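Local coordinates for beta-lactamase (Serratia marcescens, PDB 5GS8), which probably hydrolyses beta-lactam antibiotics to substituted beta-amino acids, as a class A enzyme that confers antibiotic resistance, at residues P199-G204 / T230-I235; H41-Q46 / Y249-S254; S106-S111 / L189-E194; P86-Y91 / D112-D117. All blocks are in the same frame, centred on the assembly; numbering follows the deposited sequence.

In the fold
Following the chain from its N terminus, contact 2 opens first at 41-46 and closes last at 249-254. The other three contacts all fall within that long loop. Contact 2 sets the short strand 43-44 against the large antiparallel sheet. Contact 4 opens at 86-91 and joins helix 86-90 to the start of helix 113-123. Contact 3 opens at 106-111, before contact 4 closes at 112-117, so these two cross. Contact 3 closes at 189-194 and joins helix 100-109 to helix 182-193. Contact 1 then follows in series, bringing the loop 199-204 onto strand 227-237. Contacts 1 and 2 meet on neighbouring strands 227-237 and 243-253. Contacts 3 and 4 meet where helix 100-109 passes into helix 113-123.

Contact 1: residues P199-G204 / T230-I235; sequences PKRLKG and TNDIGI. With NA (sodium ion), chain H.
D232 holds its CG opposite its own N (chi1 -162°), which carries the carboxylate out to the turn that holds R201 and L202. R201 is stretched from CG to NE, and this brings its guanidinium alongside strand 230-235. L202 N donates to D232 OD2 at 2.9 Å, with an N-H...O angle of 159°. The oxygen uses its anti lone pair, the one turned away from OD1. L202 CG lies 3.3 Å from the same OD2, and the leucine side chain runs obliquely across the aspartate. Beyond it, L202 CD1 reaches the backbone of the strand, 3.8 Å from G234 N.

OD2 also binds a sodium ion at 2.8 Å, which G198 O shares. OD1 is held by H214. Both oxygens of this buried carboxylate therefore have partners. The strand is part of the five-stranded antiparallel sheet of the class A beta-lactamase fold. The loop 199-204, which includes a type I turn from R201 to G204, packs against it beside helix 257-276.

Nearer the start of the strand segment, R201 NH1 donates to N231 O at 3.0 Å. The acceptor lies in the guanidinium plane, while NH1 sits 27° off the plane of the carbonyl. T230 CG2 comes over one face of the guanidinium, 3.7 Å above its plane and over its centre. E261 forms a salt bridge with NE, and S218 takes NH2. These bonds fix the rotation of the guanidinium. The nearest atoms of the R201 side chain and a bound sulfate are about 5 Å apart. P81 of the second subunit packs on R201.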
loop_
_atom_site.group_PDB
_atom_site.type_symbol
_atom_site.label_atom_id
_atom_site.label_comp_id
_atom_site.label_asym_id
_atom_site.label_seq_id
_atom_site.Cartn_x
_atom_site.Cartn_y
_atom_site.Cartn_z
ATOM N N PRO A 199 13.230 -8.049 5.805
ATOM C CA PRO A 199 14.088 -8.788 6.754
ATOM C C PRO A 199 14.640 -10.105 6.211
ATOM O O PRO A 199 15.611 -10.630 6.771
ATOM C CB PRO A 199 13.154 -9.020 7.947
ATOM C CG PRO A 199 11.787 -9.041 7.330
ATOM C CD PRO A 199 11.828 -7.952 6.268
ATOM N N LYS A 200 14.041 -10.628 5.137
ATOM C CA LYS A 200 14.552 -11.848 4.502
ATOM C C LYS A 200 15.264 -11.596 3.207
ATOM O O LYS A 200 15.475 -12.538 2.456
ATOM C CB LYS A 200 13.408 -12.815 4.151
ATOM C CG LYS A 200 12.346 -12.952 5.223
ATOM C CD LYS A 200 12.981 -13.425 6.496
ATOM C CE LYS A 200 12.017 -14.322 7.280
ATOM N NZ LYS A 200 12.183 -14.089 8.731
ATOM N N ARG A 201 15.746 -10.370 3.002
ATOM C CA ARG A 201 16.547 -10.040 1.807
ATOM C C ARG A 201 18.041 -10.006 2.176
ATOM O O ARG A 201 18.558 -11.043 2.573
ATOM C CB ARG A 201 16.007 -8.772 1.148
ATOM C CG ARG A 201 14.557 -8.929 0.688
ATOM C CD ARG A 201 14.028 -7.727 -0.067
ATOM N NE ARG A 201 12.593 -7.865 -0.317
ATOM C CZ ARG A 201 11.867 -7.043 -1.069
ATOM N NH1 ARG A 201 12.441 -6.066 -1.744
ATOM N NH2 ARG A 201 10.582 -7.258 -1.226
ATOM N N LEU A 202 18.735 -8.869 2.150
ATOM C CA LEU A 202 20.163 -8.895 2.508
ATOM C C LEU A 202 20.419 -9.530 3.847
ATOM O O LEU A 202 21.391 -10.271 3.980
ATOM C CB LEU A 202 20.807 -7.511 2.506
ATOM C CG LEU A 202 20.892 -6.836 1.132
ATOM C CD1 LEU A 202 21.280 -5.375 1.253
ATOM C CD2 LEU A 202 21.860 -7.559 0.203
ATOM N N LYS A 203 19.582 -9.223 4.840
ATOM C CA LYS A 203 19.724 -9.731 6.211
ATOM C C LYS A 203 19.400 -11.214 6.367
ATOM O O LYS A 203 19.600 -11.776 7.444
ATOM C CB LYS A 203 18.801 -8.963 7.155
ATOM C CG LYS A 203 19.280 -7.552 7.432
ATOM C CD LYS A 203 18.161 -6.719 8.025
ATOM C CE LYS A 203 17.870 -7.157 9.453
ATOM N NZ LYS A 203 19.047 -6.955 10.338
ATOM N N GLY A 204 18.701 -11.781 5.391
ATOM C CA GLY A 204 17.952 -13.019 5.613
ATOM C C GLY A 204 18.734 -14.208 6.141
ATOM O O GLY A 204 18.223 -14.969 6.963
ATOM N N THR A 230 12.638 -6.685 -7.306
ATOM C CA THR A 230 12.720 -7.093 -5.904
ATOM C C THR A 230 14.160 -6.840 -5.491
ATOM O O THR A 230 15.075 -7.572 -5.925
ATOM C CB THR A 230 12.366 -8.585 -5.709
ATOM O OG1 THR A 230 11.084 -8.856 -6.304
ATOM C CG2 THR A 230 12.343 -8.960 -4.259
ATOM N N ASN A 231 14.368 -5.776 -4.695
ATOM C CA ASN A 231 15.721 -5.179 -4.542
ATOM C C ASN A 231 16.042 -5.006 -3.062
ATOM O O ASN A 231 15.125 -4.867 -2.233
ATOM C CB ASN A 231 15.831 -3.786 -5.171
ATOM C CG ASN A 231 15.377 -3.741 -6.618
ATOM O OD1 ASN A 231 15.492 -4.745 -7.379
ATOM N ND2 ASN A 231 14.846 -2.574 -7.016
ATOM N N ASP A 232 17.337 -4.910 -2.757
ATOM C CA ASP A 232 17.773 -4.495 -1.418
ATOM C C ASP A 232 19.211 -3.989 -1.565
ATOM O O ASP A 232 20.029 -4.632 -2.250
ATOM C CB ASP A 232 17.665 -5.659 -0.429
ATOM C CG ASP A 232 17.682 -5.233 1.043
ATOM O OD1 ASP A 232 17.445 -4.031 1.325
ATOM O OD2 ASP A 232 17.818 -6.116 1.918
ATOM N N ILE A 233 19.498 -2.850 -0.935
ATOM C CA ILE A 233 20.790 -2.169 -1.045
ATOM C C ILE A 233 21.208 -1.732 0.336
ATOM O O ILE A 233 20.353 -1.378 1.162
ATOM C CB ILE A 233 20.745 -0.948 -2.014
ATOM C CG1 ILE A 233 19.995 0.260 -1.425
ATOM C CG2 ILE A 233 20.099 -1.343 -3.348
ATOM C CD1 ILE A 233 20.186 1.557 -2.210
ATOM N N GLY A 234 22.484 -1.823 0.649
ATOM C CA GLY A 234 22.896 -1.365 1.979
ATOM C C GLY A 234 24.360 -1.513 2.269
ATOM O O GLY A 234 25.170 -1.821 1.422
ATOM N N ILE A 235 24.676 -1.243 3.519
ATOM C CA ILE A 235 26.040 -1.362 4.054
ATOM C C ILE A 235 26.011 -2.279 5.232
ATOM O O ILE A 235 25.149 -2.135 6.126
ATOM C CB ILE A 235 26.618 -0.017 4.519
ATOM C CG1 ILE A 235 26.490 1.069 3.456
ATOM C CG2 ILE A 235 28.073 -0.196 4.943
ATOM C CD1 ILE A 235 25.352 2.024 3.707
HETATM NA NA NA H . 17.635 -7.033 4.511
#

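Contact 2: residues H41-Q46 / Y249-S254; sequences HHYPMQ and YVSDSS. With NA (sodium ion), chain S; NA (sodium ion), chain K; SO4 (sulfate ion), chain B.
The Y43 and Y249 rings lie nearly parallel, with planes at 27°, but are slid apart and barely overlap, their centroids 5.7 Å from each other. Y249 CB comes obliquely to the Y43 ring, 3.6 Å from Y43 CD1. S251 OG stands at the edge of that ring, near its plane, 3.6 Å from Y43 CD1. A chi1 of 76° puts it there, between the backbone N and the carbonyl carbon. P44 O approaches the Y249 ring obliquely, 4.0 Å from CD2, and is hydrogen-bonded to N231 ND2. P44 CD packs 4.1 Å from S251 CB.

Here the short strand 43-44, from a small three-stranded sheet, rests on strand 243-253 of the main sheet. At the corner of that strand, D252 and S253 pair with T227, a G1 beta bulge. One sodium ion is bound by D252 O and S254 OG, and a second by S253 O. A sulfate, probably from the crystallisation liquor, accepts from H41 ND1 at 2.7 Å.

No hydrogen bond joins the two segments. Y43 OH bonds to N38 O, Y249 OH to T167 and S251 OG to K21 O. The contact therefore rests on van der Waals packing, its hydroxyls paired elsewhere.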
loop_
_atom_site.group_PDB
_atom_site.type_symbol
_atom_site.label_atom_id
_atom_site.label_comp_id
_atom_site.label_asym_id
_atom_site.label_seq_id
_atom_site.Cartn_x
_atom_site.Cartn_y
_atom_site.Cartn_z
ATOM N N HIS A 41 23.322 -3.515 -17.140
ATOM C CA HIS A 41 21.906 -3.295 -17.365
ATOM C C HIS A 41 21.364 -2.171 -16.498
ATOM O O HIS A 41 22.001 -1.748 -15.523
ATOM C CB HIS A 41 21.135 -4.599 -17.085
ATOM C CG HIS A 41 21.549 -5.728 -17.966
ATOM N ND1 HIS A 41 20.998 -5.948 -19.207
ATOM C CD2 HIS A 41 22.472 -6.703 -17.783
ATOM C CE1 HIS A 41 21.556 -7.021 -19.745
ATOM N NE2 HIS A 41 22.401 -7.533 -18.873
ATOM N N HIS A 42 20.182 -1.671 -16.880
ATOM C CA HIS A 42 19.489 -0.622 -16.147
ATOM C C HIS A 42 18.322 -1.210 -15.354
ATOM O O HIS A 42 17.267 -1.510 -15.897
ATOM C CB HIS A 42 19.043 0.459 -17.115
ATOM C CG HIS A 42 20.169 1.299 -17.605
ATOM N ND1 HIS A 42 19.980 2.404 -18.408
ATOM C CD2 HIS A 42 21.499 1.207 -17.403
ATOM C CE1 HIS A 42 21.136 2.976 -18.636
ATOM N NE2 HIS A 42 22.080 2.236 -18.093
ATOM N N TYR A 43 18.501 -1.315 -14.051
ATOM C CA TYR A 43 17.533 -2.000 -13.216
ATOM C C TYR A 43 16.557 -0.997 -12.592
ATOM O O TYR A 43 16.951 0.073 -12.196
ATOM C CB TYR A 43 18.290 -2.683 -12.058
ATOM C CG TYR A 43 19.209 -3.782 -12.516
ATOM C CD1 TYR A 43 18.717 -5.052 -12.693
ATOM C CD2 TYR A 43 20.474 -3.535 -12.936
ATOM C CE1 TYR A 43 19.476 -6.059 -13.242
ATOM C CE2 TYR A 43 21.279 -4.565 -13.451
ATOM C CZ TYR A 43 20.764 -5.830 -13.566
ATOM O OH TYR A 43 21.496 -6.884 -14.064
ATOM N N PRO A 44 15.262 -1.334 -12.573
ATOM C CA PRO A 44 14.311 -0.455 -11.901
ATOM C C PRO A 44 14.588 -0.438 -10.393
ATOM O O PRO A 44 14.814 -1.491 -9.782
ATOM C CB PRO A 44 12.946 -1.064 -12.253
ATOM C CG PRO A 44 13.249 -2.512 -12.534
ATOM C CD PRO A 44 14.622 -2.547 -13.122
ATOM N N MET A 45 14.613 0.754 -9.838
ATOM C CA MET A 45 15.000 0.941 -8.432
ATOM C C MET A 45 13.896 0.589 -7.423
ATOM O O MET A 45 14.216 0.208 -6.276
ATOM C CB MET A 45 15.491 2.356 -8.223
ATOM C CG MET A 45 16.882 2.603 -8.782
ATOM S SD MET A 45 17.631 4.152 -8.212
ATOM C CE MET A 45 16.750 5.285 -9.222
ATOM N N GLN A 46 12.636 0.883 -7.797
ATOM C CA GLN A 46 11.438 1.099 -6.877
ATOM C C GLN A 46 11.840 1.865 -5.618
ATOM O O GLN A 46 12.541 2.867 -5.736
ATOM C CB GLN A 46 10.733 -0.219 -6.584
ATOM C CG GLN A 46 9.934 -0.719 -7.777
ATOM C CD GLN A 46 8.611 -0.027 -7.963
ATOM O OE1 GLN A 46 8.138 0.731 -7.105
ATOM N NE2 GLN A 46 8.004 -0.242 -9.141
ATOM N N TYR A 249 19.616 -6.405 -7.291
ATOM C CA TYR A 249 18.393 -6.094 -8.015
ATOM C C TYR A 249 17.907 -7.336 -8.712
ATOM O O TYR A 249 18.537 -7.818 -9.641
ATOM C CB TYR A 249 18.665 -4.998 -9.054
ATOM C CG TYR A 249 19.148 -3.735 -8.441
ATOM C CD1 TYR A 249 20.511 -3.511 -8.189
ATOM C CD2 TYR A 249 18.250 -2.715 -8.119
ATOM C CE1 TYR A 249 20.935 -2.342 -7.592
ATOM C CE2 TYR A 249 18.690 -1.563 -7.446
ATOM C CZ TYR A 249 20.013 -1.399 -7.189
ATOM O OH TYR A 249 20.408 -0.233 -6.577
ATOM N N VAL A 250 16.859 -7.941 -8.214
ATOM C CA VAL A 250 16.230 -9.070 -8.905
ATOM C C VAL A 250 15.147 -8.521 -9.799
ATOM O O VAL A 250 14.074 -8.098 -9.296
ATOM C CB VAL A 250 15.648 -10.069 -7.908
ATOM C CG1 VAL A 250 15.041 -11.260 -8.649
ATOM C CG2 VAL A 250 16.709 -10.569 -6.942
ATOM N N SER A 251 15.439 -8.413 -11.098
ATOM C CA SER A 251 14.521 -7.737 -12.032
ATOM C C SER A 251 13.817 -8.681 -12.993
ATOM O O SER A 251 14.279 -9.794 -13.264
ATOM C CB SER A 251 15.193 -6.602 -12.803
ATOM O OG SER A 251 16.031 -7.143 -13.829
ATOM N N ASP A 252 12.667 -8.229 -13.459
ATOM C CA ASP A 252 11.906 -8.911 -14.494
ATOM C C ASP A 252 11.799 -10.409 -14.243
ATOM O O ASP A 252 12.190 -11.290 -15.079
ATOM C CB ASP A 252 12.474 -8.559 -15.851
ATOM C CG ASP A 252 12.304 -7.095 -16.178
ATOM O OD1 ASP A 252 11.467 -6.428 -15.524
ATOM O OD2 ASP A 252 12.895 -6.662 -17.198
ATOM N N SER A 253 11.330 -10.725 -13.031
ATOM C CA SER A 253 11.348 -12.076 -12.570
ATOM C C SER A 253 10.032 -12.805 -12.801
ATOM O O SER A 253 8.940 -12.306 -12.419
ATOM C CB SER A 253 11.673 -12.145 -11.075
ATOM O OG SER A 253 11.733 -13.456 -10.616
ATOM N N SER A 254 10.167 -14.044 -13.263
ATOM C CA SER A 254 9.039 -14.982 -13.333
ATOM C C SER A 254 8.918 -15.826 -12.080
ATOM O O SER A 254 7.958 -16.628 -11.933
ATOM C CB SER A 254 9.214 -15.924 -14.562
ATOM O OG SER A 254 9.202 -15.154 -15.726
HETATM NA NA NA S . 11.489 -13.658 -16.470
HETATM NA NA NA K . 6.793 -13.114 -10.512
HETATM S S SO4 B . 18.465 -3.406 -20.085
HETATM O O1 SO4 B . 19.045 -2.147 -20.572
HETATM O O2 SO4 B . 18.479 -3.385 -18.630
HETATM O O3 SO4 B . 19.435 -4.351 -20.684
HETATM O O4 SO4 B . 17.088 -3.543 -20.627
HETATM O O HOH W 1 4.520 -14.274 -9.301
HETATM O O HOH W 2 13.854 -15.283 -17.072
HETATM O O HOH W 3 10.975 -12.809 -18.954
#

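Contact 3: residues S106-S111 / L189-E194; sequences STVSHS and LNTMIE. With NA (sodium ion), chain Q; SO4 (sulfate ion), chain C.
V108 and S109 meet T191 at the tight part of the contact. V108 CB lies 3.6 Å from T191 CG2, and the two side chains cross at about a right angle. In one of the two conformers of M192, V108 CG1 lies 4.0 Å from M192 CG. S109 OG donates to T191 O at 2.7 Å. The hydroxyl is tilted 34° from the plane of that carbonyl. T191 CG2 closes in on the same OG at 3.2 Å. It is placed there by a first torsion that sets CG2 opposite the backbone N, while OG1 turns back to F187 O of its own helix.

Helix 100-109 thus packs against the C-terminal part of helix 182-193. A54 of helix 49-64 packs on V108, and F51 of that helix packs on M192. Just past the end of helix 100-109 comes S111, whose position fits the serine of the SDN motif of class A enzymes. Its OG donates to a sulfate oxygen, O2, at 2.7 Å. The same sulfate bonds to S47, T216 and S218, so it probably marks the active-site pocket.

The outer side is looser. E194 is exposed, and its CB comes only to 3.9 Å from S109 OG. Its extended chain leads to the carboxylate, which is linked through a water instead. The water donates to S109 OG at 2.8 Å and to E194 OE1 at 2.7 Å. The serine hydroxyl is therefore used in both senses: it donates a hydrogen bond to the helix carbonyl and accepts one from the water.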
loop_
_atom_site.group_PDB
_atom_site.type_symbol
_atom_site.label_atom_id
_atom_site.label_comp_id
_atom_site.label_asym_id
_atom_site.label_seq_id
_atom_site.Cartn_x
_atom_site.Cartn_y
_atom_site.Cartn_z
ATOM N N SER A 106 9.836 7.340 8.385
ATOM C CA SER A 106 8.798 6.496 7.774
ATOM C C SER A 106 9.108 6.158 6.319
ATOM O O SER A 106 8.932 5.015 5.886
ATOM C CB SER A 106 7.459 7.179 7.841
ATOM O OG SER A 106 6.453 6.212 7.493
ATOM N N THR A 107 9.634 7.146 5.613
ATOM C CA THR A 107 9.930 6.974 4.166
ATOM C C THR A 107 11.067 5.972 3.950
ATOM O O THR A 107 11.040 5.167 3.017
ATOM C CB THR A 107 10.250 8.343 3.548
ATOM O OG1 THR A 107 9.105 9.214 3.702
ATOM C CG2 THR A 107 10.557 8.208 2.087
ATOM N N VAL A 108 12.105 6.048 4.764
ATOM C CA VAL A 108 13.266 5.211 4.596
ATOM C C VAL A 108 13.063 3.889 5.312
ATOM O O VAL A 108 13.086 2.818 4.697
ATOM C CB VAL A 108 14.545 5.899 5.096
ATOM C CG1 VAL A 108 15.747 4.951 5.041
ATOM C CG2 VAL A 108 14.829 7.139 4.279
ATOM N N SER A 109 12.917 3.936 6.634
ATOM C CA SER A 109 12.860 2.665 7.425
ATOM C C SER A 109 11.622 1.830 7.118
ATOM O O SER A 109 11.684 0.614 7.204
ATOM C CB SER A 109 12.877 2.940 8.952
ATOM O OG SER A 109 13.998 3.768 9.284
ATOM N N HIS A 110 10.488 2.484 6.858
ATOM C CA HIS A 110 9.244 1.798 6.581
ATOM C C HIS A 110 8.782 1.952 5.134
ATOM O O HIS A 110 7.691 1.520 4.786
ATOM C CB HIS A 110 8.173 2.275 7.583
ATOM C CG HIS A 110 8.361 1.764 8.981
ATOM N ND1 HIS A 110 9.254 2.304 9.883
ATOM C CD2 HIS A 110 7.782 0.714 9.612
ATOM C CE1 HIS A 110 9.243 1.597 11.000
ATOM N NE2 HIS A 110 8.349 0.631 10.863
ATOM N N SER A 111 9.606 2.566 4.305
ATOM C CA SER A 111 9.338 2.652 2.864
ATOM C C SER A 111 8.027 3.350 2.511
ATOM O O SER A 111 7.418 3.075 1.458
ATOM C CB SER A 111 9.414 1.268 2.219
ATOM O OG SER A 111 9.826 1.418 0.868
ATOM N N LEU A 189 22.068 7.159 8.666
ATOM C CA LEU A 189 22.616 5.812 8.924
ATOM C C LEU A 189 21.771 5.082 9.966
ATOM O O LEU A 189 21.420 3.909 9.797
ATOM C CB LEU A 189 24.099 5.890 9.314
ATOM C CG LEU A 189 24.762 4.527 9.581
ATOM C CD1 LEU A 189 24.653 3.623 8.372
ATOM C CD2 LEU A 189 26.219 4.715 9.955
ATOM N N ASN A 190 21.424 5.749 11.079
ATOM C CA ASN A 190 20.582 5.131 12.076
ATOM C C ASN A 190 19.257 4.702 11.450
ATOM O O ASN A 190 18.778 3.598 11.693
ATOM C CB ASN A 190 20.318 6.097 13.227
ATOM C CG ASN A 190 21.446 6.141 14.235
ATOM O OD1 ASN A 190 22.165 5.165 14.448
ATOM N ND2 ASN A 190 21.585 7.278 14.884
ATOM N N THR A 191 18.706 5.574 10.612
ATOM C CA THR A 191 17.421 5.320 9.979
ATOM C C THR A 191 17.491 4.055 9.078
ATOM O O THR A 191 16.589 3.176 9.136
ATOM C CB THR A 191 17.001 6.560 9.196
ATOM O OG1 THR A 191 16.850 7.676 10.106
ATOM C CG2 THR A 191 15.715 6.342 8.505
ATOM N N MET A 192 18.613 3.887 8.377
ATOM C CA MET A 192 18.832 2.722 7.535
ATOM C C MET A 192 19.056 1.436 8.286
ATOM O O MET A 192 18.623 0.356 7.856
ATOM C CB MET A 192 19.979 2.985 6.578
ATOM C CG MET A 192 19.606 4.032 5.532
ATOM S SD MET A 192 20.991 4.477 4.490
ATOM C CE MET A 192 21.198 2.951 3.541
ATOM N N ILE A 193 19.672 1.530 9.484
ATOM C CA ILE A 193 19.766 0.343 10.317
ATOM C C ILE A 193 18.404 -0.036 10.926
ATOM O O ILE A 193 18.067 -1.211 11.102
ATOM C CB ILE A 193 20.830 0.526 11.428
ATOM C CG1 ILE A 193 22.198 0.827 10.827
ATOM C CG2 ILE A 193 20.811 -0.677 12.359
ATOM C CD1 ILE A 193 23.248 1.273 11.837
ATOM N N GLU A 194 17.572 0.970 11.199
ATOM C CA GLU A 194 16.257 0.787 11.790
ATOM C C GLU A 194 15.246 0.254 10.761
ATOM O O GLU A 194 14.103 -0.036 11.132
ATOM C CB GLU A 194 15.794 2.138 12.330
ATOM C CG GLU A 194 16.501 2.516 13.634
ATOM C CD GLU A 194 16.297 3.960 14.107
ATOM O OE1 GLU A 194 15.661 4.774 13.417
ATOM O OE2 GLU A 194 16.767 4.268 15.247
HETATM NA NA NA Q . 17.561 -3.310 9.190
HETATM S S SO4 C . 9.382 -1.504 -0.757
HETATM O O1 SO4 C . 9.254 -1.050 -2.226
HETATM O O2 SO4 C . 8.389 -0.663 -0.030
HETATM O O3 SO4 C . 10.762 -1.284 -0.269
HETATM O O4 SO4 C . 9.057 -2.850 -0.508
HETATM O O HOH W 4 13.561 4.953 11.746
#

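Contact 4: residues P86-Y91 / D112-D117; sequences PLKDKY and DNNGCD
P86 and D112 are the nearest backbones, with CA atoms 6.2 Å apart, where the start of helix 86-90 faces the start of helix 113-123. D112 is the N-cap of the second helix. Its place after S111 and before N113 fits the SDN motif of class A beta-lactamases. Its carboxylate serves both helices.

OD2 accepts from L87 N at 2.7 Å, met nearly head-on along the C-O bond with an N-H...O angle of 164°. P86 N is 3.0 Å from OD2 but has no hydrogen to give. The proline and aspartate side chains run antiparallel past one another. OD1 caps the other helix. It takes G115 N at 2.8 Å, from 30° outside the carboxylate plane, and N114 N more weakly. S85 OG bonds to OD1 as well. With these bonds on both oxygens the group has little room to rotate.

L87 packs across D112 at about a right angle. K88 CB lies 4.1 Å from N114 ND2, which bonds to Q80 O. In one of its two conformers, the end of K88 leads away to a cation-pi contact with W84 of the second subunit. L87 CD1 rests 4.0 Å from G115 CA.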
loop_
_atom_site.group_PDB
_atom_site.type_symbol
_atom_site.label_atom_id
_atom_site.label_comp_id
_atom_site.label_asym_id
_atom_site.label_seq_id
_atom_site.Cartn_x
_atom_site.Cartn_y
_atom_site.Cartn_z
ATOM N N PRO A 86 2.513 3.291 5.956
ATOM C CA PRO A 86 2.314 3.295 7.410
ATOM C C PRO A 86 1.941 4.659 7.940
ATOM O O PRO A 86 1.132 4.726 8.888
ATOM C CB PRO A 86 3.655 2.830 7.941
ATOM C CG PRO A 86 4.191 1.964 6.850
ATOM C CD PRO A 86 3.748 2.624 5.558
ATOM N N LEU A 87 2.437 5.757 7.348
ATOM C CA LEU A 87 2.006 7.069 7.819
ATOM C C LEU A 87 0.510 7.279 7.738
ATOM O O LEU A 87 -0.125 7.882 8.626
ATOM C CB LEU A 87 2.687 8.216 7.047
ATOM C CG LEU A 87 4.068 8.647 7.412
ATOM C CD1 LEU A 87 4.542 9.692 6.395
ATOM C CD2 LEU A 87 4.114 9.190 8.841
ATOM N N LYS A 88 -0.111 6.852 6.640
ATOM C CA LYS A 88 -1.541 7.055 6.474
ATOM C C LYS A 88 -2.336 6.235 7.478
ATOM O O LYS A 88 -3.303 6.715 8.023
ATOM C CB LYS A 88 -1.993 6.762 5.033
ATOM C CG LYS A 88 -3.502 6.875 4.781
ATOM C CD LYS A 88 -3.874 6.429 3.374
ATOM C CE LYS A 88 -5.364 6.104 3.233
ATOM N NZ LYS A 88 -5.649 4.674 3.607
ATOM N N ASP A 89 -1.900 5.025 7.781
ATOM C CA ASP A 89 -2.611 4.272 8.808
ATOM C C ASP A 89 -2.450 4.874 10.195
ATOM O O ASP A 89 -3.329 4.737 11.054
ATOM C CB ASP A 89 -2.201 2.812 8.845
ATOM C CG ASP A 89 -3.194 1.938 9.580
ATOM O OD1 ASP A 89 -4.400 1.923 9.242
ATOM O OD2 ASP A 89 -2.759 1.247 10.520
ATOM N N LYS A 90 -1.313 5.538 10.428
ATOM C CA LYS A 90 -1.071 6.151 11.763
ATOM C C LYS A 90 -1.911 7.437 11.889
ATOM O O LYS A 90 -2.386 7.761 12.978
ATOM C CB LYS A 90 0.419 6.500 11.918
ATOM C CG LYS A 90 0.781 7.039 13.304
ATOM C CD LYS A 90 2.255 7.229 13.516
ATOM C CE LYS A 90 2.534 7.682 14.944
ATOM N NZ LYS A 90 2.162 6.671 15.958
ATOM N N TYR A 91 -2.072 8.144 10.765
ATOM C CA TYR A 91 -2.779 9.433 10.728
ATOM C C TYR A 91 -3.859 9.470 9.652
ATOM O O TYR A 91 -3.741 10.152 8.646
ATOM C CB TYR A 91 -1.761 10.557 10.466
ATOM C CG TYR A 91 -0.602 10.613 11.458
ATOM C CD1 TYR A 91 -0.803 10.946 12.782
ATOM C CD2 TYR A 91 0.678 10.327 11.065
ATOM C CE1 TYR A 91 0.253 10.945 13.678
ATOM C CE2 TYR A 91 1.743 10.358 11.936
ATOM C CZ TYR A 91 1.523 10.703 13.249
ATOM O OH TYR A 91 2.581 10.850 14.135
ATOM N N ASP A 112 7.597 4.327 3.296
ATOM C CA ASP A 112 6.322 4.965 3.030
ATOM C C ASP A 112 6.233 5.581 1.647
ATOM O O ASP A 112 7.056 6.413 1.269
ATOM C CB ASP A 112 6.021 6.018 4.092
ATOM C CG ASP A 112 4.561 6.319 4.170
ATOM O OD1 ASP A 112 4.063 7.023 3.284
ATOM O OD2 ASP A 112 3.888 5.791 5.049
ATOM N N ASN A 113 5.194 5.246 0.896
ATOM C CA ASN A 113 5.054 5.786 -0.473
ATOM C C ASN A 113 4.564 7.247 -0.443
ATOM O O ASN A 113 4.942 8.062 -1.285
ATOM C CB ASN A 113 4.067 4.953 -1.298
ATOM C CG ASN A 113 4.657 3.642 -1.778
ATOM O OD1 ASN A 113 5.861 3.404 -1.677
ATOM N ND2 ASN A 113 3.799 2.750 -2.254
ATOM N N ASN A 114 3.699 7.568 0.517
ATOM C CA ASN A 114 3.203 8.948 0.630
ATOM C C ASN A 114 4.288 9.865 1.215
ATOM O O ASN A 114 4.467 10.994 0.734
ATOM C CB ASN A 114 1.939 9.001 1.496
ATOM C CG ASN A 114 0.748 8.441 0.788
ATOM O OD1 ASN A 114 0.572 8.692 -0.389
ATOM N ND2 ASN A 114 -0.039 7.619 1.478
ATOM N N GLY A 115 5.025 9.388 2.207
ATOM C CA GLY A 115 6.165 10.169 2.723
ATOM C C GLY A 115 7.139 10.512 1.624
ATOM O O GLY A 115 7.635 11.630 1.523
ATOM N N CYS A 116 7.411 9.549 0.760
ATOM C CA CYS A 116 8.306 9.761 -0.352
ATOM C C CYS A 116 7.846 10.953 -1.207
ATOM O O CYS A 116 8.615 11.857 -1.466
ATOM C CB CYS A 116 8.338 8.481 -1.177
ATOM S SG CYS A 116 9.218 8.573 -2.749
ATOM N N ASP A 117 6.580 10.968 -1.577
ATOM C CA ASP A 117 6.131 12.008 -2.437
ATOM C C ASP A 117 6.024 13.339 -1.743
ATOM O O ASP A 117 6.253 14.373 -2.382
ATOM C CB ASP A 117 4.842 11.603 -3.130
ATOM C CG ASP A 117 5.082 10.510 -4.200
ATOM O OD1 ASP A 117 6.257 10.040 -4.401
ATOM O OD2 ASP A 117 4.063 10.054 -4.764
#